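Local atomic coordinates of lipid II:glycine glycyltransferase (Staphylococcus aureus, PDB entry 6SNR), a protein that probably attaches the first glycine of the pentaglycine cross-bridge to the lysine side chain of lipid II, taking it from glycyl-tRNA(Gly) in peptidoglycan synthesis. Residues K106-V111 with I385-Y390; N20-Q25 with I72-V77; V78-K83 with T117-N122. All blocks are in the same frame, centred on the assembly; numbering follows the deposited sequence.

How the interactions relate
Interaction 2 comes first from the N terminus: the loop at 20-25 is closed against 72-77, at the break in strand 68-78, after helix 27-33 and strands 39-47 and 50-61. Interaction 3 opens directly afterwards, at 78, and closes on 117-122, bringing helix 117-125 against the turn that leads into helix 83-99. Interaction 1 starts inside that second loop, at 106, and closes only at 385, so it crosses interaction 3 and follows interaction 2 in series. Interactions 1 and 2 meet in one sheet through neighbouring strands 102-107 and 68-78, where Lys106 O takes the backbone N of Ile72. Ile385 and Phe388 of interaction 1 pack on the helix of interaction 3, and Asn20 ND2 of interaction 2 bonds Val78 O.

Interaction 1. Residues K106-V111 with I385-Y390; sequences KIDPDV and IGEFDY
Lys106 and Ile107, the last residues of strand 102-107, pair antiparallel with Asp389 and Phe388 of strand 388-391 in a mixed sheet. Ile107 and Phe388 form the hydrogen-bonded pair, with Ile107 N to Phe388 O at 2.8 Å and Phe388 N to Ile107 O at 2.9 Å. Their side chains lie on one face of the sheet, where Ile107 CG1 meets Phe388 CB at 3.8 Å and helix 117-125 adds Leu123 to both.

The Lys106-Asp389 pair, not hydrogen-bonded through its backbone, faces the other way. Lys106 leaves the backbone extended, then bends at chi3 (-64°) and chi4 (-62°), which folds NZ back between two carboxylates. Lys106 NZ lies 2.7 Å from Asp389 OD1, on its syn lone pair, and 2.8 Å from Glu387 OE2, which it meets from above the carboxylate plane, 51° out of it. Glu401 also forms a salt bridge to NZ, while Tyr397 bonds Asp389 OD2. The buried ammonium is thus surrounded by acidic groups, which would be expected to favour its charged form.

Past Ile107 both chains leave the strand pairing, and two waters bridge 108-109 to 386-387. One water donates to both Asp108 OD2 and Glu387 OE1, which are 4.4 Å apart, and would be expected to ease their like charges; Tyr71 also bonds Asp108 OD2. A second water donates to Pro109 O and Gly386 O. At the far end Ile385 N reaches Val111 O at 2.9 Å, and Ile385 CD1 touches Pro109 CG at 4.1 Å.

Interaction 2. Residues N20-Q25 with I72-V77; sequences NGDLLQ and ISRGFV
Within 72-77 a type II beta turn from Ile72 to Gly75 faces the loop 20-25; it is closed by Gly75 N on Ile72 O at 3.1 Å and followed by a cis peptide bond between Gly75 and Phe76. This turn belongs to the break in strand 68-78. The facing loop, between helices 8-17 and 27-33, makes an Asx turn at Asp22, whose OD2 takes Leu24 N at 3.0 Å, and then passes into a 3-10 segment at 23-25. The bond is nearly straight (171°), and the nitrogen comes to the anti side of OD2, tilted from the carboxylate plane. Gly21 CA and Val77 CA are 5.5 Å apart, and Leu24 with Ser73 makes the second near approach; no backbone hydrogen bond joins the two segments, but a water donates to both Asn20 O and Arg74 O.

Arg74 carries much of the side-chain contact. Its chain bends at chi2 (-80°), and its methylenes cross Asp22 obliquely and lie alongside Leu24: Arg74 CG sits 3.4 Å from Asp22 OD2 and 3.9 Å from Leu24 CD1. The carboxylate and guanidinium planes stand almost perpendicular, 84° apart, and do not form a salt bridge. The polar ends have other partners, Pro144 O for the guanidinium and Tyr317 for Asp22. Tyr317 lies in strand 315-323, so the loop contacts both mixed sheets, 68-78 of one and 315-323 of the other.

On the other flank Gln25 slides past Val77, with Gln25 CG 3.6 Å from Val77 CG2, while Val77 CG1 packs on Gly21. Where direct charge pairing fails, a water at the guanidinium edge and in its plane intervenes, donating to Asp22 OD2 at 2.8 Å and accepting from Arg74 NE at 3.2 Å.

Interaction 3. Residues V78-K83 with T117-N122; sequences VDYSNK and TDALQN
The ring of Tyr80 has Val78 CG1 over one face, displaced toward the rim, while Ala119 of helix 117-125 approaches obliquely, its CB 3.5 Å from Tyr80 CB and 3.8 Å from Tyr80 CG. The contact sets this helix against a type I beta turn from Asp79 to Asn82, the link between strand 68-78 and helix 83-99. The Ala119 methyl touches the root of the tyrosine side chain, and the ring leads away from the helix toward Phe76 O, which bonds Tyr80 OH. The second flat group, the amide of Asn122, is turned so that its N-H points at the turn. Asn122 ND2 donates to Tyr80 O at 2.8 Å; the oxygen lies 7° out of the amide plane, and the nitrogen lies in the carbonyl plane.

Within the turn Asp79 OD1 accepts from Ser81 N in an Asx turn, and Asn82 is the N-cap, with OD1 bonded to Ala85 N. Ser81 turns its hydroxyl to the helix because OG lies anti to the carbonyl carbon (chi1 -52°), and Ser81 OG donates to Asp118 OD2, on the anti lone pair, at a short 2.5 Å.

The side chains of Lys83 and Asn122 cross at about a right angle, bringing Lys83 CE to 3.4 Å from Asn122 OD1. A bend at chi4 (67°) sets the direction of Lys83 NZ, which donates to a water at 2.8 Å; the same water accepts from Asn122 ND2 at 2.9 Å and donates to Ser81 O at 3.1 Å.

Interaction 1. Residues K106-V111 with I385-Y390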
loop_
_atom_site.group_PDB
_atom_site.type_symbol
_atom_site.label_atom_id
_atom_site.label_comp_id
_atom_site.label_asym_id
_atom_site.label_seq_id
_atom_site.Cartn_x
_atom_site.Cartn_y
_atom_site.Cartn_z
ATOM N N LYS A 106 -5.637 9.052 22.935
ATOM C CA LYS A 106 -5.511 9.688 21.614
ATOM C C LYS A 106 -6.156 8.776 20.580
ATOM O O LYS A 106 -5.767 7.588 20.485
ATOM C CB LYS A 106 -4.035 9.887 21.287
ATOM C CG LYS A 106 -3.761 10.509 19.877
ATOM C CD LYS A 106 -2.299 10.684 19.646
ATOM C CE LYS A 106 -1.659 11.663 20.601
ATOM N NZ LYS A 106 -2.203 13.051 20.493
ATOM N N ILE A 107 -7.047 9.345 19.756
ATOM C CA ILE A 107 -7.674 8.539 18.697
ATOM C C ILE A 107 -7.569 9.268 17.344
ATOM O O ILE A 107 -7.324 10.484 17.293
ATOM C CB ILE A 107 -9.144 8.245 18.971
ATOM C CG1 ILE A 107 -9.992 9.537 18.852
ATOM C CG2 ILE A 107 -9.380 7.594 20.345
ATOM C CD1 ILE A 107 -11.460 9.320 18.937
ATOM N N ASP A 108 -7.709 8.498 16.258
ATOM C CA ASP A 108 -7.518 9.042 14.899
ATOM C C ASP A 108 -8.214 8.131 13.862
ATOM O O ASP A 108 -7.550 7.569 12.975
ATOM C CB ASP A 108 -6.030 9.353 14.554
ATOM C CG ASP A 108 -5.060 8.225 14.770
ATOM O OD1 ASP A 108 -5.437 7.138 15.265
ATOM O OD2 ASP A 108 -3.870 8.385 14.527
ATOM N N PRO A 109 -9.530 7.969 13.971
ATOM C CA PRO A 109 -10.200 6.969 13.170
ATOM C C PRO A 109 -10.213 7.341 11.683
ATOM O O PRO A 109 -10.093 8.518 11.338
ATOM C CB PRO A 109 -11.599 6.943 13.747
ATOM C CG PRO A 109 -11.816 8.337 14.273
ATOM C CD PRO A 109 -10.470 8.700 14.820
ATOM N N ASP A 110 -10.348 6.349 10.823
ATOM C CA ASP A 110 -10.431 6.597 9.383
ATOM C C ASP A 110 -11.870 6.960 9.014
ATOM O O ASP A 110 -12.634 6.116 8.552
ATOM C CB ASP A 110 -9.993 5.360 8.625
ATOM C CG ASP A 110 -9.880 5.574 7.119
ATOM O OD1 ASP A 110 -10.065 6.711 6.592
ATOM O OD2 ASP A 110 -9.651 4.544 6.468
ATOM N N VAL A 111 -12.233 8.224 9.260
ATOM C CA VAL A 111 -13.533 8.773 8.920
ATOM C C VAL A 111 -13.263 10.013 8.074
ATOM O O VAL A 111 -12.526 10.873 8.461
ATOM C CB VAL A 111 -14.389 9.130 10.168
ATOM C CG1 VAL A 111 -15.715 9.812 9.789
ATOM C CG2 VAL A 111 -14.643 7.866 10.963
ATOM N N ILE A 385 -10.948 13.154 9.449
ATOM C CA ILE A 385 -11.311 14.146 10.472
ATOM C C ILE A 385 -10.134 14.517 11.362
ATOM O O ILE A 385 -10.108 15.622 11.928
ATOM C CB ILE A 385 -12.527 13.657 11.296
ATOM C CG1 ILE A 385 -12.316 12.280 11.930
ATOM C CG2 ILE A 385 -13.753 13.645 10.413
ATOM C CD1 ILE A 385 -13.375 11.937 12.987
ATOM N N GLY A 386 -9.143 13.621 11.514
ATOM C CA GLY A 386 -7.946 13.921 12.246
ATOM C C GLY A 386 -7.804 13.248 13.602
ATOM O O GLY A 386 -8.312 12.171 13.804
ATOM N N GLU A 387 -7.042 13.898 14.468
ATOM C CA GLU A 387 -6.565 13.365 15.731
ATOM C C GLU A 387 -7.268 14.065 16.876
ATOM O O GLU A 387 -7.427 15.294 16.850
ATOM C CB GLU A 387 -5.049 13.527 15.819
ATOM C CG GLU A 387 -4.410 12.828 17.005
ATOM C CD GLU A 387 -2.918 12.908 16.913
ATOM O OE1 GLU A 387 -2.308 12.227 16.049
ATOM O OE2 GLU A 387 -2.311 13.619 17.716
ATOM N N PHE A 388 -7.699 13.295 17.888
ATOM C CA PHE A 388 -8.440 13.823 19.023
ATOM C C PHE A 388 -7.866 13.231 20.310
ATOM O O PHE A 388 -7.509 12.052 20.361
ATOM C CB PHE A 388 -9.912 13.373 18.959
ATOM C CG PHE A 388 -10.647 13.798 17.705
ATOM C CD1 PHE A 388 -10.480 13.116 16.525
ATOM C CD2 PHE A 388 -11.525 14.885 17.727
ATOM C CE1 PHE A 388 -11.108 13.529 15.383
ATOM C CE2 PHE A 388 -12.197 15.270 16.575
ATOM C CZ PHE A 388 -11.975 14.595 15.402
ATOM N N ASP A 389 -7.832 14.040 21.378
ATOM C CA ASP A 389 -7.289 13.602 22.655
ATOM C C ASP A 389 -8.334 13.800 23.745
ATOM O O ASP A 389 -8.942 14.864 23.830
ATOM C CB ASP A 389 -6.034 14.371 23.026
ATOM C CG ASP A 389 -4.905 14.143 22.067
ATOM O OD1 ASP A 389 -4.496 12.977 21.971
ATOM O OD2 ASP A 389 -4.387 15.124 21.483
ATOM N N TYR A 390 -8.555 12.762 24.549
ATOM C CA TYR A 390 -9.348 12.866 25.784
ATOM C C TYR A 390 -8.303 12.986 26.875
ATOM O O TYR A 390 -7.548 12.056 27.169
ATOM C CB TYR A 390 -10.274 11.677 25.985
ATOM C CG TYR A 390 -11.151 11.845 27.199
ATOM C CD1 TYR A 390 -10.679 11.491 28.447
ATOM C CD2 TYR A 390 -12.442 12.358 27.095
ATOM C CE1 TYR A 390 -11.470 11.662 29.570
ATOM C CE2 TYR A 390 -13.246 12.507 28.226
ATOM C CZ TYR A 390 -12.731 12.166 29.457
ATOM O OH TYR A 390 -13.504 12.297 30.608
HETATM O O HOH W 1 -2.953 10.803 13.840
HETATM O O HOH W 2 -8.616 10.731 11.508
#

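Interaction 2. Residues N20-Q25 with I72-V77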
loop_
_atom_site.group_PDB
_atom_site.type_symbol
_atom_site.label_atom_id
_atom_site.label_comp_id
_atom_site.label_asym_id
_atom_site.label_seq_id
_atom_site.Cartn_x
_atom_site.Cartn_y
_atom_site.Cartn_z
ATOM N N ASN A 20 -15.281 1.433 9.398
ATOM C CA ASN A 20 -14.220 2.178 10.072
ATOM C C ASN A 20 -13.079 1.345 10.645
ATOM O O ASN A 20 -12.296 1.852 11.447
ATOM C CB ASN A 20 -14.816 3.076 11.158
ATOM C CG ASN A 20 -15.737 4.152 10.590
ATOM O OD1 ASN A 20 -15.577 4.608 9.454
ATOM N ND2 ASN A 20 -16.654 4.631 11.420
ATOM N N GLY A 21 -12.990 0.079 10.236
ATOM C CA GLY A 21 -11.832 -0.734 10.500
ATOM C C GLY A 21 -10.578 -0.276 9.784
ATOM O O GLY A 21 -10.638 0.579 8.888
ATOM N N ASP A 22 -9.437 -0.791 10.221
ATOM C CA ASP A 22 -8.143 -0.372 9.660
ATOM C C ASP A 22 -7.115 -1.384 10.068
ATOM O O ASP A 22 -7.216 -2.010 11.165
ATOM C CB ASP A 22 -7.722 1.037 10.132
ATOM C CG ASP A 22 -6.569 1.600 9.319
ATOM O OD1 ASP A 22 -6.879 2.027 8.159
ATOM O OD2 ASP A 22 -5.405 1.551 9.747
ATOM N N LEU A 23 -6.076 -1.503 9.249
ATOM C CA LEU A 23 -4.874 -2.269 9.565
ATOM C C LEU A 23 -4.326 -1.980 11.001
ATOM O O LEU A 23 -3.886 -2.902 11.713
ATOM C CB LEU A 23 -3.789 -1.950 8.535
ATOM C CG LEU A 23 -2.428 -2.550 8.695
ATOM C CD1 LEU A 23 -2.520 -4.062 8.526
ATOM C CD2 LEU A 23 -1.399 -1.908 7.741
ATOM N N LEU A 24 -4.312 -0.709 11.413
ATOM C CA LEU A 24 -3.653 -0.332 12.653
ATOM C C LEU A 24 -4.455 -0.734 13.910
ATOM O O LEU A 24 -3.937 -0.556 15.006
ATOM C CB LEU A 24 -3.335 1.181 12.642
ATOM C CG LEU A 24 -2.466 1.735 11.527
ATOM C CD1 LEU A 24 -1.858 3.111 11.870
ATOM C CD2 LEU A 24 -1.495 0.810 10.839
ATOM N N GLN A 25 -5.657 -1.316 13.724
ATOM C CA GLN A 25 -6.461 -1.881 14.804
ATOM C C GLN A 25 -6.422 -3.414 14.877
ATOM O O GLN A 25 -7.113 -4.004 15.729
ATOM C CB GLN A 25 -7.872 -1.370 14.779
ATOM C CG GLN A 25 -7.993 0.107 15.176
ATOM C CD GLN A 25 -7.769 0.257 16.681
ATOM O OE1 GLN A 25 -6.705 0.750 17.195
ATOM N NE2 GLN A 25 -8.709 -0.223 17.366
ATOM N N ILE A 72 -4.913 4.868 20.508
ATOM C CA ILE A 72 -5.882 3.985 19.822
ATOM C C ILE A 72 -5.726 4.265 18.339
ATOM O O ILE A 72 -6.490 5.034 17.752
ATOM C CB ILE A 72 -7.333 4.170 20.294
ATOM C CG1 ILE A 72 -7.414 4.090 21.839
ATOM C CG2 ILE A 72 -8.269 3.141 19.637
ATOM C CD1 ILE A 72 -8.792 4.160 22.441
ATOM N N SER A 73 -4.716 3.634 17.744
ATOM C CA SER A 73 -4.256 4.026 16.359
ATOM C C SER A 73 -5.264 3.555 15.313
ATOM O O SER A 73 -5.507 2.336 15.120
ATOM C CB SER A 73 -2.857 3.436 16.062
ATOM O OG SER A 73 -2.781 2.004 16.262
ATOM N N ARG A 74 -5.900 4.523 14.632
ATOM C CA ARG A 74 -7.008 4.287 13.704
ATOM C C ARG A 74 -8.250 3.599 14.328
ATOM O O ARG A 74 -9.063 3.016 13.644
ATOM C CB ARG A 74 -6.521 3.548 12.445
ATOM C CG ARG A 74 -5.557 4.390 11.595
ATOM C CD ARG A 74 -6.338 5.344 10.773
ATOM N NE ARG A 74 -5.509 6.096 9.811
ATOM C CZ ARG A 74 -5.412 7.424 9.744
ATOM N NH1 ARG A 74 -6.035 8.208 10.616
ATOM N NH2 ARG A 74 -4.676 7.938 8.724
ATOM N N GLY A 75 -8.410 3.763 15.641
ATOM C CA GLY A 75 -9.672 3.471 16.336
ATOM C C GLY A 75 -10.273 4.738 16.893
ATOM O O GLY A 75 -9.769 5.836 16.587
ATOM N N PHE A 76 -11.346 4.638 17.700
ATOM C CA PHE A 76 -12.135 3.421 17.888
ATOM C C PHE A 76 -12.770 2.892 16.595
ATOM O O PHE A 76 -13.076 3.650 15.660
ATOM C CB PHE A 76 -13.335 3.689 18.812
ATOM C CG PHE A 76 -13.051 4.493 20.066
ATOM C CD1 PHE A 76 -12.441 3.919 21.178
ATOM C CD2 PHE A 76 -13.432 5.823 20.139
ATOM C CE1 PHE A 76 -12.263 4.623 22.341
ATOM C CE2 PHE A 76 -13.252 6.547 21.303
ATOM C CZ PHE A 76 -12.680 5.947 22.408
ATOM N N VAL A 77 -13.016 1.594 16.550
ATOM C CA VAL A 77 -13.692 0.931 15.426
ATOM C C VAL A 77 -15.169 0.790 15.778
ATOM O O VAL A 77 -15.608 -0.170 16.444
ATOM C CB VAL A 77 -13.042 -0.390 15.048
ATOM C CG1 VAL A 77 -13.750 -0.988 13.841
ATOM C CG2 VAL A 77 -11.560 -0.204 14.760
HETATM O O HOH W 3 -10.219 3.653 11.474
HETATM O O HOH W 4 -4.099 3.593 8.293
#

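Interaction 3. Residues V78-K83 with T117-N122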
loop_
_atom_site.group_PDB
_atom_site.type_symbol
_atom_site.label_atom_id
_atom_site.label_comp_id
_atom_site.label_asym_id
_atom_site.label_seq_id
_atom_site.Cartn_x
_atom_site.Cartn_y
_atom_site.Cartn_z
ATOM N N VAL A 78 -15.917 1.797 15.349
ATOM C CA VAL A 78 -17.307 1.991 15.735
ATOM C C VAL A 78 -17.971 2.934 14.736
ATOM O O VAL A 78 -17.309 3.717 14.114
ATOM C CB VAL A 78 -17.437 2.524 17.178
ATOM C CG1 VAL A 78 -16.962 3.963 17.355
ATOM C CG2 VAL A 78 -18.863 2.373 17.680
ATOM N N ASP A 79 -19.282 2.823 14.605
ATOM C CA ASP A 79 -20.099 3.836 13.930
ATOM C C ASP A 79 -20.183 5.055 14.860
ATOM O O ASP A 79 -20.760 4.960 15.946
ATOM C CB ASP A 79 -21.466 3.216 13.596
ATOM C CG ASP A 79 -22.431 4.187 12.924
ATOM O OD1 ASP A 79 -22.120 5.394 12.775
ATOM O OD2 ASP A 79 -23.531 3.710 12.549
ATOM N N TYR A 80 -19.598 6.185 14.435
ATOM C CA TYR A 80 -19.482 7.409 15.261
ATOM C C TYR A 80 -20.845 8.099 15.420
ATOM O O TYR A 80 -20.965 8.994 16.260
ATOM C CB TYR A 80 -18.379 8.363 14.748
ATOM C CG TYR A 80 -17.012 7.856 15.146
ATOM C CD1 TYR A 80 -16.387 6.826 14.431
ATOM C CD2 TYR A 80 -16.369 8.321 16.298
ATOM C CE1 TYR A 80 -15.161 6.295 14.850
ATOM C CE2 TYR A 80 -15.169 7.806 16.723
ATOM C CZ TYR A 80 -14.553 6.791 15.996
ATOM O OH TYR A 80 -13.386 6.287 16.475
ATOM N N SER A 81 -21.839 7.647 14.658
ATOM C CA SER A 81 -23.229 8.024 14.926
ATOM C C SER A 81 -23.952 7.176 15.984
ATOM O O SER A 81 -25.086 7.505 16.359
ATOM C CB SER A 81 -24.034 7.991 13.636
ATOM O OG SER A 81 -23.382 8.753 12.632
ATOM N N ASN A 82 -23.318 6.110 16.473
ATOM C CA ASN A 82 -23.884 5.285 17.538
ATOM C C ASN A 82 -23.383 5.833 18.869
ATOM O O ASN A 82 -22.320 5.436 19.372
ATOM C CB ASN A 82 -23.464 3.832 17.319
ATOM C CG ASN A 82 -24.105 2.869 18.289
ATOM O OD1 ASN A 82 -24.505 3.253 19.388
ATOM N ND2 ASN A 82 -24.144 1.581 17.902
ATOM N N LYS A 83 -24.127 6.780 19.442
ATOM C CA LYS A 83 -23.713 7.433 20.666
ATOM C C LYS A 83 -23.501 6.472 21.847
ATOM O O LYS A 83 -22.573 6.669 22.641
ATOM C CB LYS A 83 -24.743 8.501 21.089
ATOM C CG LYS A 83 -24.841 9.694 20.157
ATOM C CD LYS A 83 -25.723 10.767 20.781
ATOM C CE LYS A 83 -25.814 12.008 19.918
ATOM N NZ LYS A 83 -26.541 11.771 18.644
ATOM N N THR A 117 -19.521 14.624 10.266
ATOM C CA THR A 117 -20.233 15.639 11.054
ATOM C C THR A 117 -20.628 15.082 12.427
ATOM O O THR A 117 -20.323 15.710 13.444
ATOM C CB THR A 117 -21.479 16.192 10.301
ATOM O OG1 THR A 117 -21.059 16.841 9.100
ATOM C CG2 THR A 117 -22.256 17.211 11.153
ATOM N N ASP A 118 -21.257 13.911 12.436
ATOM C CA ASP A 118 -21.592 13.205 13.675
ATOM C C ASP A 118 -20.366 12.937 14.530
ATOM O O ASP A 118 -20.393 13.160 15.749
ATOM C CB ASP A 118 -22.311 11.875 13.390
ATOM C CG ASP A 118 -23.777 12.062 13.028
ATOM O OD1 ASP A 118 -24.270 13.214 13.049
ATOM O OD2 ASP A 118 -24.448 11.060 12.714
ATOM N N ALA A 119 -19.295 12.410 13.915
ATOM C CA ALA A 119 -18.077 12.124 14.686
ATOM C C ALA A 119 -17.522 13.352 15.387
ATOM O O ALA A 119 -17.238 13.333 16.583
ATOM C CB ALA A 119 -16.986 11.454 13.818
ATOM N N LEU A 120 -17.376 14.442 14.640
ATOM C CA LEU A 120 -16.856 15.660 15.212
ATOM C C LEU A 120 -17.732 16.112 16.362
ATOM O O LEU A 120 -17.211 16.471 17.412
ATOM C CB LEU A 120 -16.786 16.763 14.137
ATOM C CG LEU A 120 -15.691 16.515 13.093
ATOM C CD1 LEU A 120 -15.935 17.320 11.803
ATOM C CD2 LEU A 120 -14.348 16.861 13.658
ATOM N N GLN A 121 -19.051 16.090 16.155
ATOM C CA GLN A 121 -20.008 16.617 17.152
ATOM C C GLN A 121 -19.977 15.774 18.414
ATOM O O GLN A 121 -19.858 16.296 19.559
ATOM C CB GLN A 121 -21.427 16.662 16.566
ATOM C CG GLN A 121 -21.582 17.777 15.533
ATOM C CD GLN A 121 -23.022 18.041 15.093
ATOM O OE1 GLN A 121 -23.964 17.408 15.563
ATOM N NE2 GLN A 121 -23.191 19.012 14.194
ATOM N N ASN A 122 -20.005 14.462 18.207
ATOM C CA ASN A 122 -20.164 13.510 19.296
ATOM C C ASN A 122 -18.881 13.380 20.092
ATOM O O ASN A 122 -18.913 13.230 21.327
ATOM C CB ASN A 122 -20.627 12.121 18.765
ATOM C CG ASN A 122 -22.086 12.109 18.250
ATOM O OD1 ASN A 122 -22.889 13.029 18.518
ATOM N ND2 ASN A 122 -22.421 11.084 17.477
HETATM O O HOH W 5 -25.069 10.586 16.528
#